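PDB 3I8B: xylulose kinase from Bifidobacterium adolescentis ATCC 15703, which probably catalyses the ATP-dependent phosphorylation of D-xylulose to D-xylulose 5-phosphate, as a member of the FGGY family of carbohydrate kinases. Local coordinates for residues A176-V181 / A249-D254; P326-I331 / E374-R379; T14-V19 / F32-H37; A352-A357 / N398-F403; P113-E118 / K127-K132. All blocks are in the same frame, centred on the assembly; numbering follows the deposited sequence.

Interaction 1: residues A176-V181 / A249-D254; sequences AGYGPV and APVKAD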
# COMPACT_ATOMS: atom_id res chain seq x y z
N ALA A 176 -7.26 11.22 -19.43
CA ALA A 176 -6.61 11.86 -20.56
C ALA A 176 -7.40 11.67 -21.84
O ALA A 176 -7.04 12.21 -22.87
CB ALA A 176 -5.16 11.31 -20.75
N GLY A 177 -8.45 10.86 -21.78
CA GLY A 177 -9.34 10.71 -22.91
C GLY A 177 -9.06 9.52 -23.81
O GLY A 177 -9.68 9.38 -24.86
N TYR A 178 -8.13 8.67 -23.39
CA TYR A 178 -7.78 7.47 -24.15
C TYR A 178 -8.69 6.30 -23.79
O TYR A 178 -9.48 6.40 -22.86
CB TYR A 178 -6.30 7.09 -23.93
CG TYR A 178 -5.38 8.16 -24.45
CD1 TYR A 178 -5.28 8.40 -25.82
CD2 TYR A 178 -4.65 8.97 -23.59
CE1 TYR A 178 -4.47 9.39 -26.32
CE2 TYR A 178 -3.82 9.97 -24.08
CZ TYR A 178 -3.74 10.17 -25.45
OH TYR A 178 -2.94 11.14 -25.97
N GLY A 179 -8.59 5.22 -24.57
CA GLY A 179 -9.46 4.07 -24.40
C GLY A 179 -9.55 3.21 -25.65
O GLY A 179 -8.85 3.47 -26.63
N PRO A 180 -10.41 2.19 -25.62
CA PRO A 180 -10.52 1.22 -26.72
C PRO A 180 -10.73 1.88 -28.07
O PRO A 180 -11.51 2.82 -28.20
CB PRO A 180 -11.76 0.41 -26.34
CG PRO A 180 -11.78 0.45 -24.85
CD PRO A 180 -11.27 1.82 -24.48
N VAL A 181 -10.01 1.40 -29.08
CA VAL A 181 -10.19 1.91 -30.43
C VAL A 181 -10.56 0.78 -31.37
O VAL A 181 -10.50 -0.39 -30.99
CB VAL A 181 -8.93 2.63 -30.95
CG1 VAL A 181 -8.62 3.84 -30.06
CG2 VAL A 181 -7.76 1.67 -31.00
N ALA A 249 2.58 14.81 -16.28
CA ALA A 249 2.54 13.85 -17.37
C ALA A 249 2.61 14.55 -18.72
O ALA A 249 2.26 15.72 -18.84
CB ALA A 249 1.29 12.97 -17.30
N PRO A 250 3.05 13.83 -19.76
CA PRO A 250 3.09 14.40 -21.11
C PRO A 250 1.70 14.71 -21.67
O PRO A 250 1.59 15.46 -22.63
CB PRO A 250 3.75 13.29 -21.94
CG PRO A 250 4.48 12.44 -20.96
CD PRO A 250 3.64 12.48 -19.70
N VAL A 251 0.66 14.12 -21.10
CA VAL A 251 -0.69 14.39 -21.58
C VAL A 251 -1.50 15.04 -20.46
O VAL A 251 -1.28 14.75 -19.29
CB VAL A 251 -1.41 13.09 -22.06
CG1 VAL A 251 -0.74 12.52 -23.31
CG2 VAL A 251 -1.44 12.05 -20.93
N LYS A 252 -2.45 15.89 -20.84
CA LYS A 252 -3.36 16.55 -19.89
C LYS A 252 -4.67 15.80 -19.87
O LYS A 252 -4.91 14.94 -20.70
CB LYS A 252 -3.63 18.00 -20.34
CG LYS A 252 -2.39 18.89 -20.45
CD LYS A 252 -2.77 20.29 -20.92
CE LYS A 252 -1.55 21.21 -20.97
NZ LYS A 252 -1.90 22.59 -21.50
N ALA A 253 -5.55 16.15 -18.93
CA ALA A 253 -6.90 15.61 -18.94
C ALA A 253 -7.56 16.01 -20.24
O ALA A 253 -7.31 17.10 -20.75
CB ALA A 253 -7.70 16.12 -17.77
N ASP A 254 -8.40 15.13 -20.77
CA ASP A 254 -9.29 15.47 -21.87
C ASP A 254 -10.22 16.60 -21.39
O ASP A 254 -10.75 16.54 -20.28
CB ASP A 254 -10.12 14.23 -22.24
CG ASP A 254 -10.97 14.43 -23.48
OD1 ASP A 254 -10.58 13.94 -24.57
OD2 ASP A 254 -12.05 15.05 -23.38
O HOH W 1 -5.14 14.14 -23.12
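Ala176 packs against Val251 and Asp254 where helix 167-175 gives way to a Schellman motif, identified by the positive phi (96°) of Gly177 and two bonds back into the last turn. No direct hydrogen bond joins the two loops, so the evidence for the contact is close packing and a shared water. Ala176 buries the largest area: its CB lies 3.8 Å from Val251 CG2, while its CA makes a C-H...O contact with Lys252 O at 3.5 Å. The two branches of Val251 divide the work. CG2 meets the alanine methyl, whereas Val251 CG1 comes to the edge of the Tyr178 ring, 3.7 Å from Tyr178 OH, and so touches the hydroxyl end and not a ring face. Asp254 sets CB against the bare backbone of Gly177, Asp254 CB to Gly177 CA being 3.7 Å; a CB on that glycine would collide with Asp254 OD1. The carboxylate is held separately, OD2 accepting from Ala256 N. The packing lies near the magnesium site, with the Val251 side chain about 8 Å from the ion. A water bridges the two loops, donating to Ala176 O at 2.7 Å and to Lys252 O at 2.6 Å.

Interaction 2: residues P326-I331 / E374-R379; sequences PLACTI and ERTPNR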
# COMPACT_ATOMS: atom_id res chain seq x y z
N PRO A 326 9.30 1.58 3.15
CA PRO A 326 9.27 0.25 3.78
C PRO A 326 7.90 0.04 4.39
O PRO A 326 7.45 0.86 5.19
CB PRO A 326 10.33 0.36 4.89
CG PRO A 326 10.55 1.86 5.06
CD PRO A 326 10.43 2.38 3.65
N LEU A 327 7.24 -1.06 4.03
CA LEU A 327 5.85 -1.27 4.43
C LEU A 327 5.67 -2.63 5.08
O LEU A 327 5.97 -3.66 4.47
CB LEU A 327 4.95 -1.16 3.21
CG LEU A 327 3.46 -1.15 3.57
CD1 LEU A 327 2.89 0.23 3.34
CD2 LEU A 327 2.73 -2.18 2.72
N ALA A 328 5.18 -2.63 6.31
CA ALA A 328 5.06 -3.84 7.11
C ALA A 328 3.61 -4.16 7.40
O ALA A 328 2.96 -3.50 8.22
CB ALA A 328 5.82 -3.68 8.41
N CYS A 329 3.09 -5.20 6.75
CA CYS A 329 1.72 -5.64 7.01
C CYS A 329 1.67 -6.67 8.14
O CYS A 329 2.49 -7.58 8.19
CB CYS A 329 1.08 -6.23 5.75
SG CYS A 329 0.99 -5.06 4.40
N THR A 330 0.71 -6.51 9.04
CA THR A 330 0.46 -7.49 10.08
C THR A 330 -0.95 -8.06 9.91
O THR A 330 -1.92 -7.32 9.76
CB THR A 330 0.63 -6.87 11.49
OG1 THR A 330 -0.01 -5.59 11.54
CG2 THR A 330 2.11 -6.71 11.82
N ILE A 331 -1.06 -9.39 9.89
CA ILE A 331 -2.36 -10.04 9.82
C ILE A 331 -3.18 -9.64 11.03
O ILE A 331 -4.38 -9.35 10.94
CB ILE A 331 -2.23 -11.57 9.87
CG1 ILE A 331 -1.39 -12.08 8.69
CG2 ILE A 331 -3.61 -12.21 9.90
CD1 ILE A 331 -2.11 -12.01 7.37
N GLU A 374 1.50 -14.89 10.52
CA GLU A 374 1.78 -13.46 10.34
C GLU A 374 2.51 -13.17 9.04
O GLU A 374 3.25 -14.03 8.52
CB GLU A 374 2.59 -12.87 11.51
CG GLU A 374 1.77 -12.07 12.53
CD GLU A 374 0.99 -10.93 11.91
OE1 GLU A 374 1.32 -10.53 10.77
OE2 GLU A 374 0.05 -10.44 12.57
N ARG A 375 2.28 -11.96 8.52
CA ARG A 375 3.03 -11.42 7.40
C ARG A 375 4.36 -10.86 7.93
O ARG A 375 5.42 -11.07 7.34
CB ARG A 375 2.25 -10.28 6.73
CG ARG A 375 1.16 -10.71 5.75
CD ARG A 375 1.73 -11.03 4.35
NE ARG A 375 2.46 -9.90 3.76
CZ ARG A 375 1.93 -8.98 2.96
NH1 ARG A 375 0.64 -9.02 2.64
NH2 ARG A 375 2.69 -8.01 2.46
N THR A 376 4.29 -10.13 9.05
CA THR A 376 5.48 -9.55 9.66
C THR A 376 5.50 -9.89 11.15
O THR A 376 4.61 -9.45 11.89
CB THR A 376 5.51 -8.01 9.47
OG1 THR A 376 5.39 -7.68 8.08
CG2 THR A 376 6.82 -7.42 10.00
N PRO A 377 6.48 -10.70 11.59
CA PRO A 377 7.56 -11.31 10.80
C PRO A 377 6.99 -12.37 9.85
O PRO A 377 5.82 -12.70 9.95
CB PRO A 377 8.45 -11.99 11.86
CG PRO A 377 7.77 -11.78 13.21
CD PRO A 377 6.38 -11.29 12.94
N ASN A 378 7.81 -12.89 8.94
CA ASN A 378 7.31 -13.74 7.85
C ASN A 378 7.08 -15.18 8.29
O ASN A 378 7.93 -16.03 8.07
CB ASN A 378 8.29 -13.72 6.68
CG ASN A 378 7.72 -14.36 5.40
OD1 ASN A 378 6.68 -15.03 5.43
ND2 ASN A 378 8.41 -14.15 4.28
N ARG A 379 5.92 -15.44 8.90
CA ARG A 379 5.63 -16.73 9.52
C ARG A 379 4.22 -17.21 9.22
O ARG A 379 3.34 -17.16 10.09
CB ARG A 379 5.83 -16.63 11.02
CG ARG A 379 7.23 -16.26 11.43
CD ARG A 379 7.45 -16.49 12.90
NE ARG A 379 8.67 -15.84 13.36
CZ ARG A 379 9.03 -15.72 14.64
NH1 ARG A 379 8.26 -16.22 15.60
NH2 ARG A 379 10.17 -15.11 14.95
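One carboxylate oxygen, Glu374 OE1, accepts hydrogen bonds from two backbone amides, one from each segment. Ile331 N reaches Glu374 OE1 at 2.8 Å on the syn side, with an N-H...O angle of 152°, and Arg375 N reaches the same oxygen at 2.8 Å on the anti side. Both approach from the same face of the carboxylate plane. The chain of Glu374 bends at chi2 (-56°), which brings the carboxylate back to the amide of Arg375 and across to the end of the strand. The other oxygen, OE2, accepts from Asn332 N, so this buried group is held by consecutive amides after the strand and would probably stay ionised. A second tie runs from Thr376 OG1 to Cys329 O at 2.9 Å, the donor tilted 34° from the carbonyl plane. The Arg375 side chain, bent at chi2 and chi3, lays its guanidinium over Cys329, whose CB stands 4.0 Å above the centre of the plane. Ile331 crosses Arg375 at about a right angle, Ile331 CD1 to Arg375 CG being 3.9 Å. Thr330 OG1 turns instead to Gln411 on helix 396-420. The loop 374-379, with a cis peptide before Pro377, is fastened to the end of strand 324-330 in the actin-like C-terminal domain of an FGGY kinase, on the side where the Arg375 side chain is about 7 Å from that of His75, a predicted substrate-binding residue.

Interaction 3: residues T14-V19 / F32-H37; sequences TQSCKV and FGQAKH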
# COMPACT_ATOMS: atom_id res chain seq x y z
N THR A 14 -10.42 -0.07 -3.64
CA THR A 14 -11.18 -1.27 -3.94
C THR A 14 -12.68 -0.97 -3.87
O THR A 14 -13.45 -1.34 -4.77
CB THR A 14 -10.78 -2.41 -3.00
OG1 THR A 14 -9.36 -2.60 -3.08
CG2 THR A 14 -11.48 -3.70 -3.39
N GLN A 15 -13.09 -0.27 -2.82
CA GLN A 15 -14.52 -0.14 -2.54
C GLN A 15 -15.26 0.97 -3.26
O GLN A 15 -16.45 0.83 -3.53
CB GLN A 15 -14.75 -0.05 -1.03
CG GLN A 15 -14.62 -1.41 -0.36
CD GLN A 15 -14.50 -1.30 1.15
OE1 GLN A 15 -15.35 -1.81 1.88
NE2 GLN A 15 -13.44 -0.64 1.62
N SER A 16 -14.54 2.04 -3.61
CA SER A 16 -15.20 3.21 -4.17
C SER A 16 -14.23 4.18 -4.85
O SER A 16 -13.00 4.05 -4.75
CB SER A 16 -15.94 3.97 -3.06
OG SER A 16 -15.03 4.63 -2.20
N CYS A 17 -14.80 5.17 -5.53
CA CYS A 17 -14.04 6.28 -6.06
C CYS A 17 -14.42 7.57 -5.32
O CYS A 17 -15.59 7.87 -5.15
CB CYS A 17 -14.31 6.44 -7.55
SG CYS A 17 -13.06 7.44 -8.39
N LYS A 18 -13.43 8.33 -4.88
CA LYS A 18 -13.68 9.62 -4.26
C LYS A 18 -13.02 10.71 -5.08
O LYS A 18 -11.93 10.49 -5.63
CB LYS A 18 -13.15 9.65 -2.83
CG LYS A 18 -13.94 8.74 -1.89
CD LYS A 18 -13.15 8.45 -0.64
CE LYS A 18 -13.98 7.61 0.32
NZ LYS A 18 -13.07 7.08 1.37
N VAL A 19 -13.68 11.86 -5.19
CA VAL A 19 -13.10 13.01 -5.90
C VAL A 19 -13.10 14.23 -5.00
O VAL A 19 -14.16 14.72 -4.59
CB VAL A 19 -13.87 13.34 -7.20
CG1 VAL A 19 -13.30 14.60 -7.83
CG2 VAL A 19 -13.80 12.17 -8.19
N PHE A 32 -16.75 17.75 -3.04
CA PHE A 32 -16.45 16.33 -2.83
C PHE A 32 -17.54 15.47 -3.46
O PHE A 32 -18.69 15.89 -3.57
CB PHE A 32 -16.33 16.03 -1.34
CG PHE A 32 -15.88 14.62 -1.03
CD1 PHE A 32 -16.80 13.63 -0.72
CD2 PHE A 32 -14.53 14.30 -0.99
CE1 PHE A 32 -16.39 12.33 -0.42
CE2 PHE A 32 -14.10 13.02 -0.68
CZ PHE A 32 -15.03 12.03 -0.40
N GLY A 33 -17.16 14.26 -3.88
CA GLY A 33 -18.10 13.33 -4.48
C GLY A 33 -17.56 11.92 -4.39
O GLY A 33 -16.34 11.71 -4.31
N GLN A 34 -18.45 10.93 -4.42
CA GLN A 34 -18.05 9.56 -4.16
C GLN A 34 -19.06 8.60 -4.79
O GLN A 34 -20.26 8.89 -4.85
CB GLN A 34 -17.96 9.32 -2.64
CG GLN A 34 -17.70 7.87 -2.21
CD GLN A 34 -17.59 7.70 -0.70
OE1 GLN A 34 -17.88 6.63 -0.16
NE2 GLN A 34 -17.17 8.75 -0.01
N ALA A 35 -18.56 7.46 -5.28
CA ALA A 35 -19.42 6.43 -5.86
C ALA A 35 -18.84 5.06 -5.56
O ALA A 35 -17.63 4.93 -5.36
CB ALA A 35 -19.56 6.63 -7.35
N LYS A 36 -19.70 4.04 -5.55
CA LYS A 36 -19.32 2.69 -5.14
C LYS A 36 -18.78 1.84 -6.27
O LYS A 36 -19.24 1.94 -7.40
CB LYS A 36 -20.53 1.95 -4.54
CG LYS A 36 -21.04 2.51 -3.23
CD LYS A 36 -20.20 2.02 -2.06
CE LYS A 36 -20.95 2.20 -0.75
NZ LYS A 36 -20.27 1.48 0.36
N HIS A 37 -17.82 0.98 -5.94
CA HIS A 37 -17.39 -0.11 -6.81
C HIS A 37 -18.11 -1.39 -6.41
O HIS A 37 -18.48 -1.54 -5.25
CB HIS A 37 -15.88 -0.34 -6.69
CG HIS A 37 -15.04 0.78 -7.23
ND1 HIS A 37 -13.74 1.01 -6.83
CD2 HIS A 37 -15.32 1.74 -8.15
CE1 HIS A 37 -13.26 2.06 -7.47
NE2 HIS A 37 -14.20 2.51 -8.29
O HOH W 2 -17.48 -0.31 0.99
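Ser16 to Val19 pair with Gly33 to Lys36 in the antiparallel hairpin of strands 16-23 and 29-36, at the edge of the N-terminal domain sheet. The axes of segments 16-19 and 32-36 approach to 4.7 Å, and the Cys17-Ala35 and Val19-Gly33 pairs are each doubly hydrogen-bonded; Cys17 N to Ala35 O is 2.8 Å. Beyond the strands, His37 continues the pairing: its N meets Gln15 O at 2.8 Å, while its ring ND1 donates to Thr14 O at 3.1 Å. That acceptor lies in the imidazole plane, yet the donor stands 72° out of the Thr14 carbonyl plane, so no lone pair is used. One ring face lies over the backbone of Ser16 and Cys17, Ser16 C being 3.5 Å above it. An alanine here would remove the ring, and is likely to leave Thr14 O without this donor and the Ser16-Cys17 peptide without its cover. Lys18 and Gln34 run side by side, Lys18 CE 3.4 Å from Gln34 NE2, and Lys18 NZ forms a salt bridge with Glu459. Backbone bonding thus fixes the register, while His37 fastens the loop of Thr14, whose side chain is about 6 Å from that of Asp274, the predicted proton acceptor.

Interaction 4: residues A352-A357 / N398-F403; sequences AKLAFA and NLARAF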
# COMPACT_ATOMS: atom_id res chain seq x y z
N ALA A 352 -11.01 -3.54 28.25
CA ALA A 352 -10.15 -2.44 28.63
C ALA A 352 -10.07 -2.29 30.15
O ALA A 352 -8.98 -2.21 30.72
CB ALA A 352 -10.61 -1.14 27.98
N LYS A 353 -11.23 -2.25 30.81
CA LYS A 353 -11.26 -2.09 32.25
C LYS A 353 -10.36 -3.14 32.89
O LYS A 353 -9.51 -2.85 33.74
CB LYS A 353 -12.69 -2.22 32.78
CG LYS A 353 -12.80 -1.99 34.29
CD LYS A 353 -14.23 -2.20 34.79
CE LYS A 353 -14.33 -1.97 36.30
NZ LYS A 353 -15.72 -2.12 36.83
N LEU A 354 -10.54 -4.37 32.43
CA LEU A 354 -9.77 -5.52 32.87
C LEU A 354 -8.28 -5.24 32.73
O LEU A 354 -7.51 -5.35 33.70
CB LEU A 354 -10.15 -6.71 31.99
CG LEU A 354 -10.67 -8.00 32.63
CD1 LEU A 354 -11.09 -7.79 34.08
CD2 LEU A 354 -11.84 -8.54 31.80
N ALA A 355 -7.87 -4.87 31.52
CA ALA A 355 -6.46 -4.66 31.20
C ALA A 355 -5.84 -3.56 32.06
O ALA A 355 -4.70 -3.69 32.52
CB ALA A 355 -6.31 -4.35 29.73
N PHE A 356 -6.58 -2.48 32.27
CA PHE A 356 -6.09 -1.38 33.09
C PHE A 356 -6.03 -1.76 34.57
O PHE A 356 -5.31 -1.13 35.34
CB PHE A 356 -6.94 -0.12 32.91
CG PHE A 356 -6.88 0.47 31.54
CD1 PHE A 356 -5.65 0.73 30.94
CD2 PHE A 356 -8.04 0.79 30.85
CE1 PHE A 356 -5.59 1.29 29.67
CE2 PHE A 356 -7.98 1.36 29.58
CZ PHE A 356 -6.75 1.60 28.99
N ALA A 357 -6.79 -2.77 34.97
CA ALA A 357 -6.72 -3.27 36.34
C ALA A 357 -5.39 -3.99 36.60
O ALA A 357 -4.98 -4.17 37.75
CB ALA A 357 -7.88 -4.18 36.62
N ASN A 398 -4.88 -9.92 33.92
CA ASN A 398 -3.58 -10.08 33.30
C ASN A 398 -3.67 -10.59 31.86
O ASN A 398 -2.92 -10.14 31.00
CB ASN A 398 -2.70 -11.01 34.13
CG ASN A 398 -2.30 -10.40 35.46
OD1 ASN A 398 -1.96 -11.12 36.40
ND2 ASN A 398 -2.32 -9.08 35.53
N LEU A 399 -4.59 -11.52 31.60
CA LEU A 399 -4.80 -11.98 30.23
C LEU A 399 -5.28 -10.82 29.35
O LEU A 399 -4.76 -10.62 28.25
CB LEU A 399 -5.82 -13.12 30.17
CG LEU A 399 -5.37 -14.53 30.61
CD1 LEU A 399 -6.55 -15.46 30.64
CD2 LEU A 399 -4.28 -15.11 29.70
N ALA A 400 -6.28 -10.09 29.84
CA ALA A 400 -6.79 -8.92 29.14
C ALA A 400 -5.63 -8.01 28.75
O ALA A 400 -5.48 -7.62 27.60
CB ALA A 400 -7.78 -8.17 30.01
N ARG A 401 -4.80 -7.68 29.74
CA ARG A 401 -3.66 -6.80 29.53
C ARG A 401 -2.67 -7.39 28.53
O ARG A 401 -2.05 -6.66 27.75
CB ARG A 401 -2.99 -6.50 30.88
CG ARG A 401 -1.78 -5.58 30.81
CD ARG A 401 -2.17 -4.18 30.35
NE ARG A 401 -1.08 -3.22 30.53
CZ ARG A 401 -1.09 -2.23 31.42
NH1 ARG A 401 -2.14 -2.05 32.21
NH2 ARG A 401 -0.05 -1.41 31.51
N ALA A 402 -2.52 -8.72 28.54
CA ALA A 402 -1.62 -9.40 27.60
C ALA A 402 -2.13 -9.33 26.16
O ALA A 402 -1.34 -9.27 25.22
CB ALA A 402 -1.40 -10.87 28.03
N PHE A 403 -3.45 -9.36 25.98
CA PHE A 403 -4.05 -9.19 24.66
C PHE A 403 -3.72 -7.79 24.10
O PHE A 403 -3.30 -7.65 22.95
CB PHE A 403 -5.56 -9.35 24.73
CG PHE A 403 -6.05 -10.77 24.60
CD1 PHE A 403 -6.04 -11.41 23.36
CD2 PHE A 403 -6.55 -11.45 25.69
CE1 PHE A 403 -6.50 -12.70 23.24
CE2 PHE A 403 -7.01 -12.75 25.57
CZ PHE A 403 -6.99 -13.37 24.34
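Arg401 NH1 donates to Ala355 O at 3.1 Å, a nearly straight bond (164°) that ties helix 348-357 to helix 396-420 in the C-terminal FGGY domain. The two helical segments pack almost perpendicularly, their axes 7.0 Å apart at a signed crossing angle of -102°, a closeness consistent with alanines, Ala355 and Ala400, at the crossing. The arginine leaves its helix with CG opposite the backbone N (chi1 -180°) and then bends at chi2, which carries CD past Ala355 O (3.4 Å from Arg401 CD) before the guanidinium turns edge-on to the same carbonyl. Ala355 O lies in the guanidinium plane, whereas NH1 sits well above the carbonyl plane and engages no lone pair. NE forms a salt bridge with Glu405 one turn farther along, so two different nitrogens fix the rotation of the group. A leucine in place of Arg401 would probably deprive Ala355 O of this donor and Glu405 of its cationic mate within a buried contact. Apart from this bond, the contact is made mostly by small apolar groups. Ala355 CB rests 3.6 Å from Arg401 CA and 4.1 Å from Ala400 CB. Ala400 points toward helix 348-357, Ala400 CB lying 3.6 Å from Ala355 N. The tightest point is with Leu354: Leu354 CB lies 3.4 Å from Ala400 CB, less than normal van der Waals contact.

Interaction 5: residues P113-E118 / K127-K132; sequences PAQDGE and KQRWVK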
# COMPACT_ATOMS: atom_id res chain seq x y z
N PRO A 113 22.14 -22.37 -7.63
CA PRO A 113 22.88 -22.71 -6.41
C PRO A 113 23.34 -21.48 -5.64
O PRO A 113 23.58 -20.43 -6.24
CB PRO A 113 24.10 -23.48 -6.93
CG PRO A 113 23.77 -23.86 -8.36
CD PRO A 113 22.85 -22.79 -8.85
N ALA A 114 23.47 -21.61 -4.33
CA ALA A 114 23.95 -20.53 -3.48
C ALA A 114 25.28 -19.96 -3.96
O ALA A 114 26.19 -20.70 -4.36
CB ALA A 114 24.07 -21.01 -2.04
N GLN A 115 25.38 -18.64 -3.91
CA GLN A 115 26.64 -17.96 -4.15
C GLN A 115 27.14 -17.44 -2.82
O GLN A 115 26.37 -17.30 -1.87
CB GLN A 115 26.44 -16.77 -5.09
CG GLN A 115 25.92 -17.16 -6.45
CD GLN A 115 27.00 -17.76 -7.32
OE1 GLN A 115 27.90 -17.06 -7.77
NE2 GLN A 115 26.90 -19.06 -7.58
N ASP A 116 28.44 -17.19 -2.78
CA ASP A 116 29.08 -16.48 -1.68
C ASP A 116 28.09 -15.70 -0.81
O ASP A 116 27.65 -14.61 -1.18
CB ASP A 116 30.11 -15.52 -2.28
CG ASP A 116 29.67 -14.99 -3.65
OD1 ASP A 116 28.76 -14.12 -3.70
OD2 ASP A 116 30.23 -15.45 -4.67
N GLY A 117 27.73 -16.28 0.33
CA GLY A 117 26.90 -15.57 1.30
C GLY A 117 25.41 -15.88 1.25
O GLY A 117 24.71 -15.73 2.26
N GLU A 118 24.91 -16.28 0.09
CA GLU A 118 23.50 -16.62 -0.06
C GLU A 118 23.14 -17.83 0.81
O GLU A 118 23.98 -18.70 1.04
CB GLU A 118 23.17 -16.89 -1.52
CG GLU A 118 23.12 -15.64 -2.38
CD GLU A 118 22.81 -15.93 -3.83
OE1 GLU A 118 23.32 -16.95 -4.36
OE2 GLU A 118 22.06 -15.14 -4.45
N LYS A 127 13.70 -15.84 -1.77
CA LYS A 127 13.16 -14.65 -1.13
C LYS A 127 14.19 -13.53 -1.15
O LYS A 127 13.88 -12.41 -1.52
CB LYS A 127 12.69 -14.93 0.30
CG LYS A 127 11.44 -15.79 0.39
CD LYS A 127 11.00 -15.98 1.84
CE LYS A 127 9.72 -16.79 1.92
NZ LYS A 127 9.64 -17.57 3.19
N GLN A 128 15.42 -13.84 -0.77
CA GLN A 128 16.48 -12.84 -0.71
C GLN A 128 16.80 -12.25 -2.08
O GLN A 128 17.08 -11.05 -2.20
CB GLN A 128 17.74 -13.46 -0.10
CG GLN A 128 19.01 -12.67 -0.36
CD GLN A 128 20.19 -13.22 0.40
OE1 GLN A 128 20.07 -13.55 1.59
NE2 GLN A 128 21.34 -13.33 -0.26
N ARG A 129 16.77 -13.09 -3.11
CA ARG A 129 17.05 -12.63 -4.48
C ARG A 129 15.95 -11.70 -5.01
O ARG A 129 16.23 -10.76 -5.78
CB ARG A 129 17.26 -13.82 -5.41
CG ARG A 129 18.65 -14.46 -5.29
CD ARG A 129 18.70 -15.84 -5.97
NE ARG A 129 20.04 -16.42 -5.92
CZ ARG A 129 20.34 -17.67 -6.26
NH1 ARG A 129 19.39 -18.50 -6.68
NH2 ARG A 129 21.60 -18.10 -6.17
N TRP A 130 14.71 -11.96 -4.61
CA TRP A 130 13.59 -11.08 -4.98
C TRP A 130 13.73 -9.72 -4.30
O TRP A 130 13.59 -8.67 -4.94
CB TRP A 130 12.23 -11.72 -4.63
CG TRP A 130 11.76 -12.66 -5.69
CD1 TRP A 130 11.76 -14.03 -5.64
CD2 TRP A 130 11.23 -12.30 -6.97
NE1 TRP A 130 11.26 -14.54 -6.81
CE2 TRP A 130 10.93 -13.50 -7.65
CE3 TRP A 130 10.97 -11.08 -7.61
CZ2 TRP A 130 10.39 -13.52 -8.94
CZ3 TRP A 130 10.44 -11.10 -8.89
CH2 TRP A 130 10.16 -12.31 -9.54
N VAL A 131 14.00 -9.74 -3.00
CA VAL A 131 14.18 -8.50 -2.26
C VAL A 131 15.29 -7.62 -2.88
O VAL A 131 15.08 -6.42 -3.12
CB VAL A 131 14.42 -8.80 -0.76
CG1 VAL A 131 14.85 -7.54 0.02
CG2 VAL A 131 13.17 -9.39 -0.15
N LYS A 132 16.44 -8.23 -3.16
CA LYS A 132 17.55 -7.51 -3.80
C LYS A 132 17.23 -7.04 -5.23
O LYS A 132 17.66 -5.97 -5.64
CB LYS A 132 18.85 -8.33 -3.76
CG LYS A 132 19.41 -8.55 -2.35
CD LYS A 132 20.71 -9.39 -2.35
CE LYS A 132 20.51 -10.70 -3.12
NZ LYS A 132 21.37 -11.90 -2.72
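Glu118 and Arg129 meet with their side chains crossing at about a right angle, and the planes of carboxylate and guanidinium are 57° apart, so the two-point grip between them is not coplanar. Arg129 presents the side carrying NE and NH2. Arg129 NH2 donates to Glu118 OE1 at 2.7 Å on the syn side, and Arg129 NE to Glu118 OE2 at 2.8 Å from above the carboxylate plane, 42° out of it. Each oxygen is held by its own nitrogen, and the twist between the planes is taken up mainly at the carboxylate. The glutamate is extended beyond CG (chi2 179°), which stretches it from the loop to the helix; the arginine is extended from CG to NE as it comes out from the helix. NH2 has a further acceptor at its edge: Pro113 O lies 3.1 Å from Arg129 NH2, in the guanidinium plane, although the donor stands above the carbonyl plane. Glu118 OE1 also accepts from Gln115 N at 2.7 Å on its anti lone pair, a bond that ties the carboxylate to its own loop. Lys132 approaches obliquely from one helical turn on, its NZ 3.7 Å from Glu118 OE2, a long salt bridge that would probably add to the positive field around the glutamate. The remaining nitrogen of Arg129, NH1, donates to Ala112 O and Leu109 O, where helix 99-110 ends. The whole is a surface salt-bridge network that closes the type II beta turn Gln115-Glu118, with Gly117 at positive phi, against helix 122-134, in the loop that joins it to helix 99-110.

Interactions 1, 3 and 5 belong to the N-terminal FGGY range, interactions 2 and 4 to the C-terminal one. Interactions 2 and 3 both come near the predicted proton acceptor Asp274: the side chain of Thr14 is about 6 Å from that of Asp274 and that of Cys329 about 9 Å, while their own nearest atoms stay about 13 Å apart. Interaction 5 touches interaction 2 across the two ranges, Asn378 ND2 lying 3.8 Å from Lys127 CE. Interactions 2 and 4 alternate along the chain, and helix 396-420 serves both, packing on Thr330 and supplying Arg401. Interactions 1, by the magnesium ion, and 4 lie farthest apart, with centres 56 Å from each other.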